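Local coordinates for 33-36 kDa outer membrane protein (Acinetobacter baumannii, PDB 6GIE), which forms a beta-barrel of the porin family in the outer membrane and probably serves as a channel for small solutes, at residues A[48-53]-A[72-77]; A[113-118]-A[138-143]. All blocks are in the same frame, centred on the assembly; numbering follows the deposited sequence.

Contact 1 (A[48-53]-A[72-77]); sequences QGTYYF and ASNVSV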
# COMPACT_ATOMS: atom_id res chain seq x y z
N GLN A 48 -10.56 -5.13 -3.71
CA GLN A 48 -10.61 -4.75 -2.33
C GLN A 48 -11.53 -3.61 -2.12
O GLN A 48 -11.74 -2.76 -3.01
CB GLN A 48 -9.21 -4.48 -1.66
CG GLN A 48 -8.36 -3.46 -2.28
CD GLN A 48 -6.96 -3.26 -1.61
OE1 GLN A 48 -6.78 -3.30 -0.40
NE2 GLN A 48 -6.00 -2.94 -2.45
N GLY A 49 -12.09 -3.61 -0.92
CA GLY A 49 -13.05 -2.59 -0.54
C GLY A 49 -12.60 -1.93 0.74
O GLY A 49 -12.20 -2.61 1.64
N THR A 50 -12.68 -0.62 0.81
CA THR A 50 -12.38 0.08 2.03
C THR A 50 -13.50 1.01 2.56
O THR A 50 -14.09 1.81 1.84
CB THR A 50 -11.02 0.83 1.87
OG1 THR A 50 -10.07 -0.12 1.40
CG2 THR A 50 -10.53 1.32 3.23
N TYR A 51 -13.76 0.91 3.84
CA TYR A 51 -14.68 1.83 4.51
C TYR A 51 -13.93 2.71 5.53
O TYR A 51 -13.40 2.23 6.49
CB TYR A 51 -15.76 1.03 5.22
CG TYR A 51 -16.66 1.92 6.06
CD1 TYR A 51 -17.46 2.86 5.46
CD2 TYR A 51 -16.71 1.82 7.45
CE1 TYR A 51 -18.27 3.69 6.19
CE2 TYR A 51 -17.55 2.65 8.19
CZ TYR A 51 -18.31 3.59 7.53
OH TYR A 51 -19.17 4.45 8.19
N TYR A 52 -13.97 4.01 5.31
CA TYR A 52 -13.34 4.97 6.20
C TYR A 52 -14.38 5.41 7.20
O TYR A 52 -15.56 5.63 6.85
CB TYR A 52 -12.75 6.14 5.42
CG TYR A 52 -11.70 5.67 4.42
CD1 TYR A 52 -10.40 5.58 4.79
CD2 TYR A 52 -12.02 5.32 3.12
CE1 TYR A 52 -9.41 5.10 3.96
CE2 TYR A 52 -11.02 4.89 2.22
CZ TYR A 52 -9.69 4.78 2.67
OH TYR A 52 -8.63 4.37 1.87
N PHE A 53 -13.96 5.48 8.46
CA PHE A 53 -14.95 5.75 9.52
C PHE A 53 -15.37 7.19 9.43
O PHE A 53 -16.40 7.54 9.88
CB PHE A 53 -14.36 5.50 10.90
CG PHE A 53 -13.88 4.09 11.12
CD1 PHE A 53 -14.23 3.03 10.28
CD2 PHE A 53 -13.10 3.80 12.24
CE1 PHE A 53 -13.79 1.74 10.53
CE2 PHE A 53 -12.66 2.53 12.47
CZ PHE A 53 -13.00 1.50 11.64
N ALA A 72 -7.07 8.68 8.27
CA ALA A 72 -8.42 8.12 8.23
C ALA A 72 -8.38 6.66 8.66
O ALA A 72 -7.94 5.76 7.91
CB ALA A 72 -8.96 8.25 6.84
N SER A 73 -8.85 6.41 9.88
CA SER A 73 -9.15 5.05 10.33
C SER A 73 -10.19 4.37 9.38
O SER A 73 -11.06 5.07 8.80
CB SER A 73 -9.74 5.11 11.73
OG SER A 73 -8.78 5.77 12.57
N ASN A 74 -10.08 3.05 9.31
CA ASN A 74 -10.83 2.25 8.42
C ASN A 74 -10.70 0.72 8.61
O ASN A 74 -9.79 0.18 9.29
CB ASN A 74 -10.37 2.57 6.98
CG ASN A 74 -8.98 2.07 6.69
OD1 ASN A 74 -8.82 0.92 6.31
ND2 ASN A 74 -7.94 2.94 6.86
N VAL A 75 -11.59 0.04 7.90
CA VAL A 75 -11.46 -1.36 7.73
C VAL A 75 -11.61 -1.63 6.26
O VAL A 75 -12.34 -0.91 5.54
CB VAL A 75 -12.58 -2.13 8.46
CG1 VAL A 75 -13.97 -1.72 7.97
CG2 VAL A 75 -12.44 -3.64 8.27
N SER A 76 -11.00 -2.74 5.87
CA SER A 76 -10.80 -3.10 4.53
C SER A 76 -10.99 -4.59 4.37
O SER A 76 -10.68 -5.34 5.28
CB SER A 76 -9.38 -2.69 4.14
OG SER A 76 -9.41 -2.51 2.77
N VAL A 77 -11.55 -5.01 3.22
CA VAL A 77 -11.59 -6.40 2.91
C VAL A 77 -11.00 -6.61 1.52
O VAL A 77 -11.05 -5.72 0.68
CB VAL A 77 -13.03 -6.91 2.98
CG1 VAL A 77 -13.53 -6.89 4.48
CG2 VAL A 77 -13.94 -6.14 2.01
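Thr50 carries OG1 beside its backbone N (chi1 -52°), whereas Ser76 swings OG to the far side from its own N (chi1 -154°); the two hydroxyls therefore meet head-on in a hydrogen bond, Thr50 OG1 to Ser76 OG 2.8 Å. The other Thr50 branch, CG2, sits above one face of the Tyr52 ring, toward its rim, and 3.5 Å from Asn74 OD1. Tyr52 and Asn74 run alongside each other, with CD1 of the ring 3.7 Å from Asn74 CB. The Asn74 amide is fixed by two acceptors of ND2: Ala72 O at 3.0 Å, lying in the amide plane, and Glu102 of strand 94-105. These polar groups line the lumen-side face of an antiparallel porin barrel wall, while Tyr51, Val75 and Val77 occupy the outer, more apolar face. The ladder between 48-52 and 74-77 uses paired backbone bonds at Gly49/Val77 and Tyr51/Val75, the former with Gly49 N to Val77 O at 2.8 Å. Beyond it, Phe53 N donates to Ser73 O at 2.9 Å where the chain turns its corner, and the Phe53 ring takes Asn74 CA over its face, 4.0 Å from CA to the ring centroid and 23° off the normal, a CH-pi contact.

Contact 2 (A[113-118]-A[138-143]); sequences YASASY and ALEAGA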
# COMPACT_ATOMS: atom_id res chain seq x y z
N TYR A 113 -0.95 5.01 16.21
CA TYR A 113 -1.42 4.29 15.09
C TYR A 113 -1.29 2.81 15.40
O TYR A 113 -0.30 2.40 16.01
CB TYR A 113 -0.55 4.60 13.89
CG TYR A 113 -0.82 3.72 12.68
CD1 TYR A 113 -0.14 2.52 12.51
CD2 TYR A 113 -1.72 4.10 11.70
CE1 TYR A 113 -0.39 1.71 11.44
CE2 TYR A 113 -1.97 3.29 10.63
CZ TYR A 113 -1.29 2.08 10.51
OH TYR A 113 -1.46 1.27 9.38
N ALA A 114 -2.32 2.03 15.04
CA ALA A 114 -2.27 0.59 15.15
C ALA A 114 -2.92 -0.07 13.96
O ALA A 114 -3.80 0.53 13.35
CB ALA A 114 -2.94 0.18 16.39
N SER A 115 -2.43 -1.25 13.57
CA SER A 115 -3.05 -1.98 12.48
C SER A 115 -3.11 -3.43 12.77
O SER A 115 -2.31 -3.95 13.51
CB SER A 115 -2.33 -1.77 11.15
OG SER A 115 -1.35 -2.80 10.92
N ALA A 116 -4.10 -4.07 12.15
CA ALA A 116 -4.36 -5.50 12.28
C ALA A 116 -4.87 -6.02 10.92
O ALA A 116 -5.66 -5.33 10.23
CB ALA A 116 -5.41 -5.74 13.37
N SER A 117 -4.38 -7.20 10.53
CA SER A 117 -4.85 -7.87 9.36
C SER A 117 -4.73 -9.36 9.46
O SER A 117 -3.94 -9.92 10.29
CB SER A 117 -4.10 -7.37 8.12
OG SER A 117 -2.77 -7.28 8.44
N TYR A 118 -5.58 -9.99 8.64
CA TYR A 118 -5.75 -11.42 8.59
C TYR A 118 -6.05 -11.83 7.15
O TYR A 118 -6.83 -11.15 6.50
CB TYR A 118 -6.90 -11.85 9.44
CG TYR A 118 -7.20 -13.33 9.28
CD1 TYR A 118 -6.32 -14.28 9.80
CD2 TYR A 118 -8.36 -13.79 8.64
CE1 TYR A 118 -6.57 -15.64 9.69
CE2 TYR A 118 -8.61 -15.14 8.50
CZ TYR A 118 -7.71 -16.06 9.04
OH TYR A 118 -7.93 -17.42 8.94
N ALA A 138 -1.11 -10.12 10.92
CA ALA A 138 -0.16 -9.09 11.27
C ALA A 138 -0.84 -8.07 12.15
O ALA A 138 -2.05 -7.77 11.98
CB ALA A 138 0.41 -8.38 10.01
N LEU A 139 -0.03 -7.56 13.09
CA LEU A 139 -0.36 -6.40 13.91
C LEU A 139 0.82 -5.42 13.90
O LEU A 139 1.98 -5.87 13.83
CB LEU A 139 -0.51 -6.84 15.37
CG LEU A 139 -1.56 -7.88 15.64
CD1 LEU A 139 -1.44 -8.33 17.08
CD2 LEU A 139 -2.94 -7.29 15.35
N GLU A 140 0.52 -4.12 14.00
CA GLU A 140 1.51 -3.09 14.09
C GLU A 140 0.99 -2.06 15.03
O GLU A 140 -0.22 -1.81 15.12
CB GLU A 140 1.80 -2.32 12.78
CG GLU A 140 1.96 -3.11 11.51
CD GLU A 140 1.85 -2.19 10.27
OE1 GLU A 140 0.70 -1.78 9.93
OE2 GLU A 140 2.89 -1.87 9.64
N ALA A 141 1.95 -1.39 15.66
CA ALA A 141 1.68 -0.22 16.44
C ALA A 141 2.76 0.78 16.06
O ALA A 141 3.90 0.40 15.91
CB ALA A 141 1.79 -0.55 17.95
N GLY A 142 2.41 2.05 16.04
CA GLY A 142 3.40 3.04 15.93
C GLY A 142 2.98 4.44 16.17
O GLY A 142 1.99 4.66 16.80
N ALA A 143 3.77 5.39 15.67
CA ALA A 143 3.45 6.78 15.95
C ALA A 143 3.79 7.69 14.76
O ALA A 143 4.63 7.34 13.94
CB ALA A 143 4.22 7.22 17.22
O HOH W 1 -1.65 -5.29 10.24
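Ser115 OG donates to Glu140 OE1 across the strands at a very short 2.5 Å, a length to be read with caution. Glu140 brings its carboxylate toward Ser115 of the neighbouring strand, with CG beside the backbone N (chi1 -45°) and the chain extended beyond it. Its other oxygen, OE2, forms a salt bridge with Arg194, which would be expected to stabilise the negative charge. Ser115 OG also accepts from a water at 2.6 Å, so the hydroxyl would act as both donor and acceptor if the short bond is taken at face value. The same water hydrogen-bonds Ser117 OG at 2.9 Å and donates weakly to Ala138 O at 3.1 Å, a carbonyl that also accepts the backbone bond from Ser117 N at 2.8 Å. The segments 113-118 and 138-143, within strands 112-121 and 135-146, are antiparallel neighbours in the porin beta-barrel wall; Tyr113, Ser115, Ser117, Ala138 and Glu140 face the lumen, whereas Ala114, Ala116, Leu139 and Ala141 form the outer surface. On that outer side Leu139 CD2 rests on Ala116 CB at 3.5 Å. Backbone N-H and C=O groups are paired at Ser115/Glu140 and Ser117/Ala138, but the Tyr113/Gly142 pair is uneven: Gly142 N to Tyr113 O is short and straight (2.7 Å, 167°), while Tyr113 N to Gly142 O is weak (3.0 Å, 134°). Glu140 OE1 lies at the edge of the Tyr113 ring, whose plane is nearly perpendicular to the carboxylate, and the phenol OH has its hydrogen bond with Glu102.

How the contacts relate
Contacts 1 and 2 are two antiparallel strand pairings of one barrel wall, their centres 14 Å apart and nearest atoms about 7 Å, without touching. Strand 94-105 lies between them, pairing with 74-83 on one side and 112-121 on the other, and Glu102 on it serves both: one carboxylate oxygen takes Asn74 and the other Tyr113. Contact 1 is partly buried, at a strand end beside a chain corner, and its lumen-side polarity comes from hydroxyls and an amide, with the Tyr52 ring beside them. Contact 2 is a surface contact in mid-strand; small residues dominate, and its polar face is charged and hydrated, tied to Arg194 through Glu140.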